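Local coordinates for structural polyprotein, VP2 (Israeli acute paralysis virus, PDB 5CDD), which is the VP2 piece of a longer structural polyprotein and probably acts as a building block of the virus capsid, at residues Q7-P12 with S186-V191; I20-T25 with T163-P168; T25-K30 with S42-R47; N67-R72 with D146-T151; Y98-D103 with F154-L159. All blocks are in the same frame, centred on the assembly; numbering follows the deposited sequence.

Overall arrangement
The five contacts are spread over one jelly-roll capsid subunit. Interactions 1 and 4 share one end, with centres 14 Å apart. They join where strands 188-193 and 68-81 pair: Ser189 N to Arg72 O is 2.7 Å, a probable hydrogen bond. Interactions 2 and 3 sit at the other end, with centres 11 Å apart. They share Thr25 and meet through Val165 and Ala29. Interaction 5 lies nearer the middle. It touches interaction 3, where Val46 N comes 2.8 Å from Leu159 O, and its centre is 19 Å from that of interaction 4. Interactions 2 and 4 are the farthest apart, with centres 41 Å from each other.

Interaction 1: residues Q7-P12 with S186-V191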
# COMPACT_ATOMS: atom_id res chain seq x y z
N GLN C 7 21.00 14.26 -58.15
CA GLN C 7 20.08 13.97 -59.24
C GLN C 7 20.80 13.15 -60.31
O GLN C 7 20.22 12.23 -60.89
CB GLN C 7 19.56 15.26 -59.86
CG GLN C 7 18.45 15.93 -59.07
CD GLN C 7 17.28 14.99 -58.84
OE1 GLN C 7 17.28 14.20 -57.89
NE2 GLN C 7 16.27 15.07 -59.70
N PHE C 8 22.06 13.49 -60.56
CA PHE C 8 22.87 12.80 -61.56
C PHE C 8 23.18 11.38 -61.12
O PHE C 8 23.31 10.48 -61.95
CB PHE C 8 24.17 13.59 -61.79
CG PHE C 8 25.08 12.98 -62.82
CD1 PHE C 8 25.96 11.95 -62.48
CD2 PHE C 8 25.05 13.43 -64.13
CE1 PHE C 8 26.80 11.39 -63.44
CE2 PHE C 8 25.89 12.88 -65.09
CZ PHE C 8 26.77 11.85 -64.75
N LEU C 9 23.30 11.17 -59.81
CA LEU C 9 23.60 9.85 -59.27
C LEU C 9 22.38 8.94 -59.34
O LEU C 9 22.50 7.72 -59.23
CB LEU C 9 24.09 9.97 -57.83
CG LEU C 9 25.39 10.74 -57.61
CD1 LEU C 9 25.71 10.78 -56.12
CD2 LEU C 9 26.52 10.07 -58.38
N GLN C 10 21.20 9.53 -59.52
CA GLN C 10 19.97 8.76 -59.60
C GLN C 10 19.63 8.41 -61.04
O GLN C 10 18.61 7.78 -61.31
CB GLN C 10 18.82 9.53 -58.97
CG GLN C 10 19.08 9.96 -57.54
CD GLN C 10 17.84 10.50 -56.87
OE1 GLN C 10 17.18 11.40 -57.38
NE2 GLN C 10 17.51 9.94 -55.71
N ARG C 11 20.49 8.82 -61.97
CA ARG C 11 20.28 8.54 -63.39
C ARG C 11 20.65 7.09 -63.69
O ARG C 11 21.77 6.66 -63.44
CB ARG C 11 21.15 9.46 -64.25
CG ARG C 11 20.76 10.91 -64.21
CD ARG C 11 21.68 11.71 -65.11
NE ARG C 11 21.29 13.11 -65.20
CZ ARG C 11 21.92 14.01 -65.96
NH1 ARG C 11 22.97 13.65 -66.68
NH2 ARG C 11 21.49 15.26 -65.99
N PRO C 12 19.70 6.32 -64.24
CA PRO C 12 19.96 4.92 -64.57
C PRO C 12 21.05 4.81 -65.63
O PRO C 12 21.09 5.61 -66.56
CB PRO C 12 18.61 4.43 -65.10
CG PRO C 12 17.62 5.27 -64.36
CD PRO C 12 18.27 6.64 -64.43
N SER C 186 19.71 5.84 -54.90
CA SER C 186 18.56 6.52 -54.31
C SER C 186 18.87 6.69 -52.82
O SER C 186 19.75 6.02 -52.30
CB SER C 186 17.28 5.69 -54.50
OG SER C 186 17.38 4.43 -53.86
N ASN C 187 18.15 7.59 -52.15
CA ASN C 187 18.39 7.84 -50.73
C ASN C 187 19.82 8.32 -50.52
O ASN C 187 20.44 8.04 -49.49
CB ASN C 187 18.18 6.56 -49.92
CG ASN C 187 16.86 6.55 -49.20
OD1 ASN C 187 15.81 6.69 -49.83
ND2 ASN C 187 16.89 6.40 -47.89
N ILE C 188 20.32 9.05 -51.50
CA ILE C 188 21.68 9.56 -51.47
C ILE C 188 21.96 10.58 -50.38
O ILE C 188 21.18 11.50 -50.15
CB ILE C 188 22.07 10.17 -52.82
CG1 ILE C 188 21.74 9.19 -53.94
CG2 ILE C 188 23.55 10.52 -52.81
CD1 ILE C 188 21.83 9.79 -55.31
N SER C 189 23.10 10.40 -49.73
CA SER C 189 23.57 11.29 -48.68
C SER C 189 25.04 11.56 -48.99
O SER C 189 25.88 10.67 -48.88
CB SER C 189 23.43 10.61 -47.32
OG SER C 189 23.84 11.48 -46.28
N LEU C 190 25.35 12.79 -49.39
CA LEU C 190 26.72 13.17 -49.76
C LEU C 190 27.26 14.27 -48.85
O LEU C 190 26.77 15.39 -48.89
CB LEU C 190 26.71 13.64 -51.22
CG LEU C 190 27.95 13.53 -52.09
CD1 LEU C 190 28.52 12.11 -52.07
CD2 LEU C 190 27.56 13.91 -53.51
N VAL C 191 28.34 14.05 -48.20
CA VAL C 191 28.84 14.93 -47.35
C VAL C 191 30.21 14.97 -47.07
O VAL C 191 30.71 14.15 -47.10
CB VAL C 191 28.30 14.77 -46.03
CG1 VAL C 191 26.96 14.81 -46.04
CG2 VAL C 191 28.44 13.55 -45.39
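Ser186 meets Gln10 at the corner where strand 179-186 gives way to strand 188-193 in the jelly-roll. The C-terminal end of helix 2-9 and the residues after it pack on this corner. Ser186 offers its backbone: Gln10 NE2 lies 3.8 Å from Ser186 CA. The polar groups find their partners elsewhere. Ser186 OG bonds to Gln76 of strand 68-81, and Gln10 NE2 makes a weak bond to Glu9 of a neighbouring subunit. At Asn187 the chain turns with a positive phi of 60°, and its CB points away from segment 7-12.

Ile188 makes the largest share of the contact. Its CG1 stands beside its own backbone N (chi1 -50°), and the extended chi2 sends CD1 to the end of the helix, where it touches both Leu9 CB at 3.4 Å and Gln10 CG at 3.5 Å. The CG2 branch of Ile188 comes down on Leu9 CD1 at 4.0 Å. Ser189 is turned the other way, to strand 68-81. Leu190 faces the helix again, where Ile5 and Leu65 also pack on it. The contact thins out here: Leu190 CD2 approaches Leu9 CD1 at 4.5 Å.

Interaction 2: residues I20-T25 with T163-P168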
# COMPACT_ATOMS: atom_id res chain seq x y z
N ILE C 20 22.11 -14.58 -73.02
CA ILE C 20 21.87 -15.97 -72.67
C ILE C 20 21.54 -16.78 -73.92
O ILE C 20 20.61 -16.46 -74.65
CB ILE C 20 20.68 -16.10 -71.68
CG1 ILE C 20 20.88 -15.16 -70.49
CG2 ILE C 20 20.56 -17.54 -71.21
CD1 ILE C 20 22.09 -15.47 -69.63
N ILE C 21 22.32 -17.84 -74.15
CA ILE C 21 22.11 -18.69 -75.32
C ILE C 21 21.54 -20.05 -74.92
O ILE C 21 22.17 -20.81 -74.19
CB ILE C 21 23.43 -18.89 -76.09
CG1 ILE C 21 23.94 -17.54 -76.59
CG2 ILE C 21 23.21 -19.85 -77.26
CD1 ILE C 21 25.23 -17.62 -77.39
N ALA C 22 20.34 -20.34 -75.42
CA ALA C 22 19.66 -21.59 -75.13
C ALA C 22 20.58 -22.80 -75.13
O ALA C 22 20.37 -23.76 -74.40
CB ALA C 22 18.52 -21.80 -76.12
N GLY C 23 21.62 -22.75 -75.97
CA GLY C 23 22.58 -23.84 -76.05
C GLY C 23 22.96 -23.92 -74.58
O GLY C 23 23.48 -22.96 -74.02
N THR C 24 22.71 -25.06 -73.96
CA THR C 24 23.02 -25.28 -72.56
C THR C 24 24.40 -25.94 -72.44
O THR C 24 24.54 -27.04 -71.90
CB THR C 24 21.96 -26.20 -71.84
OG1 THR C 24 22.19 -27.57 -72.19
CG2 THR C 24 20.55 -25.81 -72.28
N THR C 25 25.44 -25.26 -72.93
CA THR C 25 26.79 -25.81 -72.89
C THR C 25 27.83 -25.31 -71.88
O THR C 25 28.54 -26.12 -71.28
CB THR C 25 27.38 -25.66 -74.30
OG1 THR C 25 26.52 -26.28 -75.26
CG2 THR C 25 28.77 -26.29 -74.38
N THR C 163 16.55 -22.67 -63.21
CA THR C 163 16.34 -23.81 -64.10
C THR C 163 17.24 -23.64 -65.32
O THR C 163 17.70 -22.53 -65.61
CB THR C 163 14.89 -23.88 -64.60
OG1 THR C 163 14.62 -22.76 -65.45
CG2 THR C 163 13.92 -23.87 -63.44
N PRO C 164 17.50 -24.73 -66.05
CA PRO C 164 18.35 -24.64 -67.24
C PRO C 164 17.61 -23.88 -68.34
O PRO C 164 16.38 -23.93 -68.41
CB PRO C 164 18.57 -26.10 -67.61
CG PRO C 164 17.27 -26.74 -67.20
CD PRO C 164 17.03 -26.11 -65.85
N VAL C 165 18.34 -23.16 -69.19
CA VAL C 165 17.71 -22.41 -70.26
C VAL C 165 17.21 -23.39 -71.32
O VAL C 165 18.00 -24.04 -72.01
CB VAL C 165 18.69 -21.42 -70.91
CG1 VAL C 165 17.97 -20.57 -71.94
CG2 VAL C 165 19.33 -20.54 -69.85
N LEU C 166 15.89 -23.49 -71.44
CA LEU C 166 15.27 -24.41 -72.39
C LEU C 166 14.96 -23.78 -73.75
O LEU C 166 14.18 -22.83 -73.84
CB LEU C 166 13.98 -24.98 -71.79
CG LEU C 166 14.15 -25.74 -70.47
CD1 LEU C 166 12.79 -26.09 -69.90
CD2 LEU C 166 14.98 -27.00 -70.71
N GLY C 167 15.59 -24.31 -74.79
CA GLY C 167 15.36 -23.81 -76.14
C GLY C 167 15.06 -24.96 -77.08
O GLY C 167 15.13 -26.12 -76.66
N PRO C 168 14.75 -24.69 -78.36
CA PRO C 168 14.46 -25.78 -79.30
C PRO C 168 15.72 -26.55 -79.65
O PRO C 168 16.81 -25.98 -79.71
CB PRO C 168 13.88 -25.05 -80.50
CG PRO C 168 14.66 -23.76 -80.50
CD PRO C 168 14.64 -23.38 -79.02
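Val165 packs on Ile20 and Ala22 where two irregular loops meet at one end of the jelly-roll. One loop follows strand 13-18 and the other follows strand 155-161. The tight part is apolar. Val165 CG1 is opposite its own backbone N (chi1 -175°), and both branches of the fork are brought against segment 20-25. Its CG2 meets Ile20 CG2 at 3.5 Å. Its CG1 lies 3.8 Å from Ala22 CA. Val177 also packs on Ile20, and Val87 on Val165, which is buried.

Ala22 and Gly167 come together next to this patch. Their CA atoms are the nearest pair between the loops, 4.9 Å apart. Ala22 is held in place from outside by a backbone bond to Ser175.

The opposite character appears at Ile21, Gly23 and Thr24, which are exposed. Of these three, Thr24 alone reaches across, with its methyl and not its hydroxyl: CG2 points at Val165 O. Leu166 and Pro168 point away from segment 20-25 and pack on a neighbouring subunit. Between these two segments the contact is van der Waals in kind. Beside the valine, Ala22 CB rests 3.7 Å from Gly167 CA.

Interaction 3: residues T25-K30 with S42-R47; sequences TADAAK and SQKYVR. Unlike the reference sequence in segment 25-30: Ala29 (reference Asn).
Lys30 and Lys44 lie against each other by their aliphatic parts. Both belong to the long irregular connection between strands 13-18 and 47-51 of the jelly-roll, which doubles back on itself here at the surface. The two chains run askew. Lys30 CB is 4.1 Å from Lys44 CB. Further out, Lys30 CE reaches over to Lys44 CG at 3.8 Å. The bends of Lys30 at chi2 and chi3 bring CE back onto Lys44. The two ammonium groups then part, with Lys30 NZ and Lys44 NZ 5.7 Å from each other. Lys30 NZ bonds to Ser33 OG. Lys44 is bent at its near and far ends (chi2 -67°, chi4 -63°), and this turns NZ back to a weak bond with Ser42 O.

The Asp27 side chain crosses the same lysine obliquely, nearer its end. Its OD2 is 4.0 Å from Lys44 CE, beside the methylene chain, but 5.3 Å from Lys44 NZ. The opposite charges probably attract, although the charged atoms do not touch.

Tyr45 and Ala29 are among the side chains that point away from the pairing. The Tyr45 ring goes to Tyr158 and Phe160 of the neighbouring strand. Ala29, where the reference sequence has Asn, packs on Val165. Val46 closes the contact at the end nearer strand 47-51, with Ile18, Ile20 and Pro161 also packed on it. Its CG2 faces the backbone of segment 25-30, 3.6 Å from Ala28 O.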
# COMPACT_ATOMS: atom_id res chain seq x y z
N THR C 25 25.44 -25.26 -72.93
CA THR C 25 26.79 -25.81 -72.89
C THR C 25 27.83 -25.31 -71.88
O THR C 25 28.54 -26.12 -71.28
CB THR C 25 27.38 -25.66 -74.30
OG1 THR C 25 26.52 -26.28 -75.26
CG2 THR C 25 28.77 -26.29 -74.38
N ALA C 26 27.93 -24.00 -71.70
CA ALA C 26 28.91 -23.44 -70.76
C ALA C 26 28.32 -23.24 -69.37
O ALA C 26 27.14 -23.52 -69.15
CB ALA C 26 29.43 -22.12 -71.30
N ASP C 27 29.14 -22.76 -68.44
CA ASP C 27 28.66 -22.49 -67.08
C ASP C 27 27.84 -21.21 -67.16
O ASP C 27 27.73 -20.45 -66.20
CB ASP C 27 29.81 -22.32 -66.09
CG ASP C 27 30.41 -23.66 -65.66
OD1 ASP C 27 29.74 -24.70 -65.83
OD2 ASP C 27 31.55 -23.67 -65.14
N ALA C 28 27.29 -20.98 -68.35
CA ALA C 28 26.46 -19.82 -68.63
C ALA C 28 25.03 -20.12 -68.19
O ALA C 28 24.30 -19.23 -67.75
CB ALA C 28 26.50 -19.50 -70.12
N ALA C 29 24.64 -21.38 -68.33
CA ALA C 29 23.30 -21.82 -67.96
C ALA C 29 23.35 -22.76 -66.76
O ALA C 29 22.30 -23.21 -66.28
CB ALA C 29 22.61 -22.51 -69.15
N LYS C 30 24.56 -23.04 -66.27
CA LYS C 30 24.77 -23.88 -65.11
C LYS C 30 23.64 -23.38 -64.20
O LYS C 30 23.56 -22.18 -63.92
CB LYS C 30 26.21 -23.70 -64.60
CG LYS C 30 27.00 -24.98 -64.39
CD LYS C 30 26.50 -25.78 -63.19
CE LYS C 30 27.61 -26.08 -62.19
NZ LYS C 30 27.14 -26.99 -61.10
N SER C 42 31.60 -24.59 -55.59
CA SER C 42 30.77 -23.46 -55.19
C SER C 42 29.63 -23.30 -56.18
O SER C 42 29.56 -23.98 -57.20
CB SER C 42 31.60 -22.18 -55.17
OG SER C 42 32.72 -22.32 -54.32
N GLN C 43 28.72 -22.38 -55.86
CA GLN C 43 27.57 -22.11 -56.71
C GLN C 43 28.02 -21.24 -57.88
O GLN C 43 28.75 -20.26 -57.69
CB GLN C 43 26.51 -21.38 -55.88
CG GLN C 43 25.07 -21.69 -56.26
CD GLN C 43 24.71 -23.15 -56.04
OE1 GLN C 43 25.08 -24.02 -56.82
NE2 GLN C 43 23.98 -23.42 -54.96
N LYS C 44 27.60 -21.60 -59.09
CA LYS C 44 27.97 -20.84 -60.28
C LYS C 44 26.91 -19.79 -60.60
O LYS C 44 25.71 -20.05 -60.51
CB LYS C 44 28.14 -21.78 -61.48
CG LYS C 44 29.28 -22.78 -61.37
CD LYS C 44 30.64 -22.08 -61.39
CE LYS C 44 31.78 -23.08 -61.21
NZ LYS C 44 31.72 -23.77 -59.88
N TYR C 45 27.36 -18.60 -60.98
CA TYR C 45 26.46 -17.51 -61.32
C TYR C 45 26.70 -16.99 -62.74
O TYR C 45 27.80 -17.13 -63.28
CB TYR C 45 26.62 -16.35 -60.33
CG TYR C 45 28.06 -15.93 -60.14
CD1 TYR C 45 28.87 -16.58 -59.20
CD2 TYR C 45 28.61 -14.90 -60.89
CE1 TYR C 45 30.20 -16.21 -59.03
CE2 TYR C 45 29.94 -14.53 -60.73
CZ TYR C 45 30.73 -15.18 -59.79
OH TYR C 45 32.04 -14.81 -59.63
N VAL C 46 25.68 -16.38 -63.32
CA VAL C 46 25.76 -15.83 -64.67
C VAL C 46 26.61 -14.56 -64.66
O VAL C 46 27.33 -14.28 -65.62
CB VAL C 46 24.37 -15.49 -65.22
CG1 VAL C 46 24.49 -14.82 -66.58
CG2 VAL C 46 23.53 -16.75 -65.31
N ARG C 47 26.51 -13.80 -63.58
CA ARG C 47 27.25 -12.56 -63.45
C ARG C 47 27.10 -12.05 -62.02
O ARG C 47 26.11 -12.35 -61.35
CB ARG C 47 26.71 -11.51 -64.43
CG ARG C 47 27.65 -10.35 -64.71
CD ARG C 47 28.92 -10.82 -65.41
NE ARG C 47 28.63 -11.56 -66.64
CZ ARG C 47 28.10 -11.02 -67.73
NH1 ARG C 47 27.80 -9.73 -67.76
NH2 ARG C 47 27.87 -11.77 -68.80

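Interaction 4: residues N67-R72 with D146-T151; sequences NFKYLR and DLVTGT
Lys69 and Asp146 form a salt bridge where strand 131-146 of the jelly-roll ends beside strand 68-81. Lys69 NZ bonds to Asp146 OD2 at 3.0 Å, on the syn side of the carboxylate and close to its plane. A second, weak bond runs to OD1. The backbones are joined next to it: Leu147 N donates to Lys69 O at 2.9 Å. Tyr70 and Asp146 are an antiparallel non-hydrogen-bonded pair.

The apolar half of the contact is Leu147. Its CD2 packs on Leu71 CB at 3.5 Å, and its CD1 reaches Phe68 CB at 3.8 Å. Leu190 and Leu65 also pack on Leu147. Val148 lies across the Lys69 chain at about a right angle, with CG2 3.9 Å from Lys69 CD.

The next shell helps position the two charged groups. Lys69 CG is opposite its backbone N (chi1 -177°) and rests over the centre of the Tyr70 ring. A bend at chi2 then leads the extended remainder to the carboxylate. Glu152 bonds to the backbone N of Asp146. Gly160 and Asn210 of a neighbouring subunit pack on Lys69 and Tyr70. Asp146 also shapes its own turn through an Asx motif. Thr149 N donates to Asp146 OD1 at 2.7 Å, coming from above the carboxylate plane.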
# COMPACT_ATOMS: atom_id res chain seq x y z
N ASN C 67 35.91 14.91 -54.69
CA ASN C 67 36.17 15.86 -53.62
C ASN C 67 35.17 15.74 -52.48
O ASN C 67 35.05 16.63 -51.64
CB ASN C 67 36.19 17.29 -54.17
CG ASN C 67 37.35 17.53 -55.11
OD1 ASN C 67 38.51 17.43 -54.72
ND2 ASN C 67 37.03 17.84 -56.36
N PHE C 68 34.44 14.63 -52.47
CA PHE C 68 33.47 14.35 -51.41
C PHE C 68 34.02 13.16 -50.63
O PHE C 68 34.63 12.26 -51.21
CB PHE C 68 32.10 14.02 -52.00
CG PHE C 68 31.20 15.21 -52.12
CD1 PHE C 68 30.78 15.90 -50.98
CD2 PHE C 68 30.77 15.66 -53.36
CE1 PHE C 68 29.95 17.01 -51.08
CE2 PHE C 68 29.93 16.77 -53.47
CZ PHE C 68 29.52 17.44 -52.33
N LYS C 69 33.79 13.14 -49.33
CA LYS C 69 34.32 12.07 -48.49
C LYS C 69 33.39 10.89 -48.19
O LYS C 69 33.78 9.74 -48.38
CB LYS C 69 34.84 12.65 -47.18
CG LYS C 69 35.48 11.64 -46.25
CD LYS C 69 36.70 11.01 -46.88
CE LYS C 69 37.40 10.08 -45.90
NZ LYS C 69 38.62 9.48 -46.50
N TYR C 70 32.18 11.18 -47.73
CA TYR C 70 31.25 10.11 -47.38
C TYR C 70 29.96 10.05 -48.18
O TYR C 70 29.38 11.07 -48.54
CB TYR C 70 30.90 10.20 -45.89
CG TYR C 70 32.11 10.08 -44.98
CD1 TYR C 70 32.85 8.90 -44.93
CD2 TYR C 70 32.51 11.15 -44.19
CE1 TYR C 70 33.97 8.79 -44.11
CE2 TYR C 70 33.63 11.06 -43.36
CZ TYR C 70 34.35 9.87 -43.33
OH TYR C 70 35.46 9.77 -42.51
N LEU C 71 29.52 8.82 -48.45
CA LEU C 71 28.30 8.58 -49.21
C LEU C 71 27.43 7.55 -48.50
O LEU C 71 27.94 6.62 -47.87
CB LEU C 71 28.64 8.07 -50.61
CG LEU C 71 27.46 7.61 -51.47
CD1 LEU C 71 26.56 8.79 -51.81
CD2 LEU C 71 27.99 6.97 -52.74
N ARG C 72 26.12 7.73 -48.60
CA ARG C 72 25.16 6.82 -47.99
C ARG C 72 24.05 6.69 -49.04
O ARG C 72 23.56 7.70 -49.53
CB ARG C 72 24.59 7.42 -46.70
CG ARG C 72 23.77 6.44 -45.88
CD ARG C 72 22.98 7.16 -44.81
NE ARG C 72 22.22 6.22 -43.98
CZ ARG C 72 22.77 5.43 -43.06
NH1 ARG C 72 24.08 5.46 -42.84
NH2 ARG C 72 22.01 4.60 -42.36
N ASP C 146 33.16 5.27 -47.52
CA ASP C 146 34.30 6.15 -47.79
C ASP C 146 34.55 6.19 -49.30
O ASP C 146 35.02 5.22 -49.88
CB ASP C 146 35.55 5.63 -47.08
CG ASP C 146 36.66 6.65 -47.04
OD1 ASP C 146 37.04 7.16 -48.11
OD2 ASP C 146 37.16 6.94 -45.93
N LEU C 147 34.25 7.33 -49.91
CA LEU C 147 34.43 7.50 -51.35
C LEU C 147 35.90 7.54 -51.77
O LEU C 147 36.25 7.06 -52.84
CB LEU C 147 33.73 8.78 -51.82
CG LEU C 147 32.21 8.85 -51.63
CD1 LEU C 147 31.73 10.25 -51.93
CD2 LEU C 147 31.52 7.84 -52.53
N VAL C 148 36.75 8.11 -50.93
CA VAL C 148 38.16 8.22 -51.27
C VAL C 148 38.92 6.90 -51.14
O VAL C 148 39.78 6.59 -51.96
CB VAL C 148 38.86 9.28 -50.39
CG1 VAL C 148 40.30 9.45 -50.81
CG2 VAL C 148 38.16 10.61 -50.52
N THR C 149 38.58 6.11 -50.12
CA THR C 149 39.24 4.83 -49.89
C THR C 149 38.75 3.72 -50.83
O THR C 149 39.53 2.84 -51.21
CB THR C 149 39.06 4.38 -48.43
OG1 THR C 149 39.93 5.15 -47.59
CG2 THR C 149 39.36 2.90 -48.27
N GLY C 150 37.47 3.76 -51.18
CA GLY C 150 36.90 2.77 -52.08
C GLY C 150 37.21 1.30 -51.85
O GLY C 150 37.33 0.55 -52.81
N THR C 151 37.36 0.89 -50.60
CA THR C 151 37.64 -0.52 -50.30
C THR C 151 36.54 -1.05 -49.39
O THR C 151 36.69 -2.09 -48.75
CB THR C 151 38.98 -0.70 -49.58
OG1 THR C 151 38.98 0.05 -48.36
CG2 THR C 151 40.12 -0.24 -50.48

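Interaction 5: residues Y98-D103 with F154-L159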
# COMPACT_ATOMS: atom_id res chain seq x y z
N TYR C 98 28.08 -7.93 -47.48
CA TYR C 98 29.39 -8.41 -47.03
C TYR C 98 29.56 -9.90 -47.26
O TYR C 98 30.16 -10.60 -46.45
CB TYR C 98 29.57 -8.11 -45.54
CG TYR C 98 29.61 -6.63 -45.22
CD1 TYR C 98 30.79 -5.90 -45.37
CD2 TYR C 98 28.47 -5.96 -44.80
CE1 TYR C 98 30.83 -4.53 -45.10
CE2 TYR C 98 28.49 -4.59 -44.53
CZ TYR C 98 29.68 -3.88 -44.68
OH TYR C 98 29.71 -2.53 -44.43
N ASP C 99 29.03 -10.40 -48.38
CA ASP C 99 29.12 -11.82 -48.70
C ASP C 99 30.56 -12.31 -48.77
O ASP C 99 30.84 -13.48 -48.51
CB ASP C 99 28.43 -12.11 -50.02
CG ASP C 99 28.30 -13.59 -50.30
OD1 ASP C 99 27.48 -14.25 -49.62
OD2 ASP C 99 29.02 -14.10 -51.17
N ASP C 100 31.47 -11.41 -49.12
CA ASP C 100 32.88 -11.75 -49.25
C ASP C 100 33.71 -11.29 -48.04
O ASP C 100 34.93 -11.45 -48.03
CB ASP C 100 33.44 -11.11 -50.52
CG ASP C 100 33.20 -9.60 -50.56
OD1 ASP C 100 32.03 -9.18 -50.47
OD2 ASP C 100 34.19 -8.84 -50.69
N LYS C 101 33.04 -10.74 -47.04
CA LYS C 101 33.72 -10.26 -45.84
C LYS C 101 33.35 -11.07 -44.60
O LYS C 101 33.55 -10.61 -43.48
CB LYS C 101 33.38 -8.79 -45.60
CG LYS C 101 33.58 -7.88 -46.80
CD LYS C 101 35.05 -7.66 -47.11
CE LYS C 101 35.22 -6.67 -48.25
NZ LYS C 101 34.59 -5.34 -47.98
N VAL C 102 32.81 -12.26 -44.81
CA VAL C 102 32.41 -13.11 -43.69
C VAL C 102 32.90 -14.54 -43.86
O VAL C 102 33.41 -14.92 -44.92
CB VAL C 102 30.87 -13.15 -43.54
CG1 VAL C 102 30.35 -11.76 -43.21
CG2 VAL C 102 30.23 -13.68 -44.81
N ASP C 103 32.75 -15.34 -42.80
CA ASP C 103 33.16 -16.74 -42.82
C ASP C 103 32.62 -17.40 -44.09
O ASP C 103 31.44 -17.28 -44.41
CB ASP C 103 32.61 -17.45 -41.57
CG ASP C 103 32.91 -18.93 -41.56
OD1 ASP C 103 34.10 -19.30 -41.72
OD2 ASP C 103 31.97 -19.74 -41.39
N PHE C 154 29.96 -2.94 -49.53
CA PHE C 154 29.20 -3.66 -48.52
C PHE C 154 28.16 -4.67 -48.99
O PHE C 154 27.51 -5.32 -48.17
CB PHE C 154 28.53 -2.64 -47.60
CG PHE C 154 27.79 -1.57 -48.33
CD1 PHE C 154 26.56 -1.83 -48.92
CD2 PHE C 154 28.34 -0.30 -48.46
CE1 PHE C 154 25.88 -0.83 -49.63
CE2 PHE C 154 27.67 0.70 -49.16
CZ PHE C 154 26.43 0.43 -49.74
N VAL C 155 27.98 -4.83 -50.30
CA VAL C 155 26.98 -5.78 -50.78
C VAL C 155 27.34 -6.37 -52.14
O VAL C 155 27.86 -5.67 -53.01
CB VAL C 155 25.58 -5.13 -50.85
CG1 VAL C 155 25.60 -3.94 -51.80
CG2 VAL C 155 24.55 -6.15 -51.29
N GLN C 156 27.08 -7.66 -52.30
CA GLN C 156 27.36 -8.36 -53.55
C GLN C 156 26.06 -8.74 -54.23
O GLN C 156 25.15 -9.29 -53.60
CB GLN C 156 28.18 -9.62 -53.29
CG GLN C 156 29.50 -9.36 -52.59
CD GLN C 156 30.36 -8.37 -53.33
OE1 GLN C 156 30.66 -8.56 -54.51
NE2 GLN C 156 30.76 -7.30 -52.65
N LEU C 157 25.96 -8.46 -55.53
CA LEU C 157 24.76 -8.80 -56.29
C LEU C 157 25.06 -9.99 -57.20
O LEU C 157 26.10 -10.05 -57.85
CB LEU C 157 24.33 -7.59 -57.14
CG LEU C 157 23.02 -7.75 -57.92
CD1 LEU C 157 21.89 -8.12 -56.97
CD2 LEU C 157 22.71 -6.45 -58.64
N TYR C 158 24.13 -10.95 -57.23
CA TYR C 158 24.31 -12.15 -58.04
C TYR C 158 23.10 -12.47 -58.91
O TYR C 158 21.96 -12.16 -58.56
CB TYR C 158 24.59 -13.35 -57.13
CG TYR C 158 25.90 -13.29 -56.37
CD1 TYR C 158 27.11 -13.47 -57.03
CD2 TYR C 158 25.93 -13.05 -55.00
CE1 TYR C 158 28.32 -13.42 -56.35
CE2 TYR C 158 27.13 -12.99 -54.30
CZ TYR C 158 28.33 -13.18 -54.98
OH TYR C 158 29.52 -13.13 -54.30
N LEU C 159 23.36 -13.10 -60.06
CA LEU C 159 22.31 -13.51 -60.99
C LEU C 159 22.48 -15.02 -61.20
O LEU C 159 23.39 -15.46 -61.91
CB LEU C 159 22.44 -12.77 -62.32
CG LEU C 159 21.39 -13.12 -63.38
CD1 LEU C 159 20.00 -12.82 -62.85
CD2 LEU C 159 21.66 -12.32 -64.64
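Tyr98 has CG beside its backbone N (chi1 -65°), which lays one face of its ring against Phe154. Asp99 has CG opposite its N (chi1 -171°), and its carboxylate swings toward Tyr158. Phe154 meets the tyrosine with its backbone and CB. Phe154 O lies 3.6 Å above the ring plane, offset toward the rim, and Phe154 CB is 3.4 Å from Tyr98 CZ. The same carbonyl accepts a bond from Tyr98 N at 2.8 Å, with the donor above the carbonyl plane. At the far end of the ring, Tyr98 OH is hydrogen-bonded with Ser140 OG and with the backbone N of Phe141.

Tyr158 OH gives a weak bond to Asp99 OD2 at 3.3 Å. Asp99 is held more firmly by Ser96, Ser107 and Val108. Asp100 OD1 comes 3.1 Å from Gln156 NE2, but the angle is too poor for a bond. That amide nitrogen bonds to Thr50 OG1 instead.

Segment 98-103 opens with a type I turn, from Tyr98 to Lys101, and also touches a neighbouring subunit. Strand 155-161 runs between strands 47-51 and 90-97 in the four-stranded sheet of a viral jelly-roll, and a classic beta bulge, Phe154 and Val155 opposite Leu51, lies at its beginning.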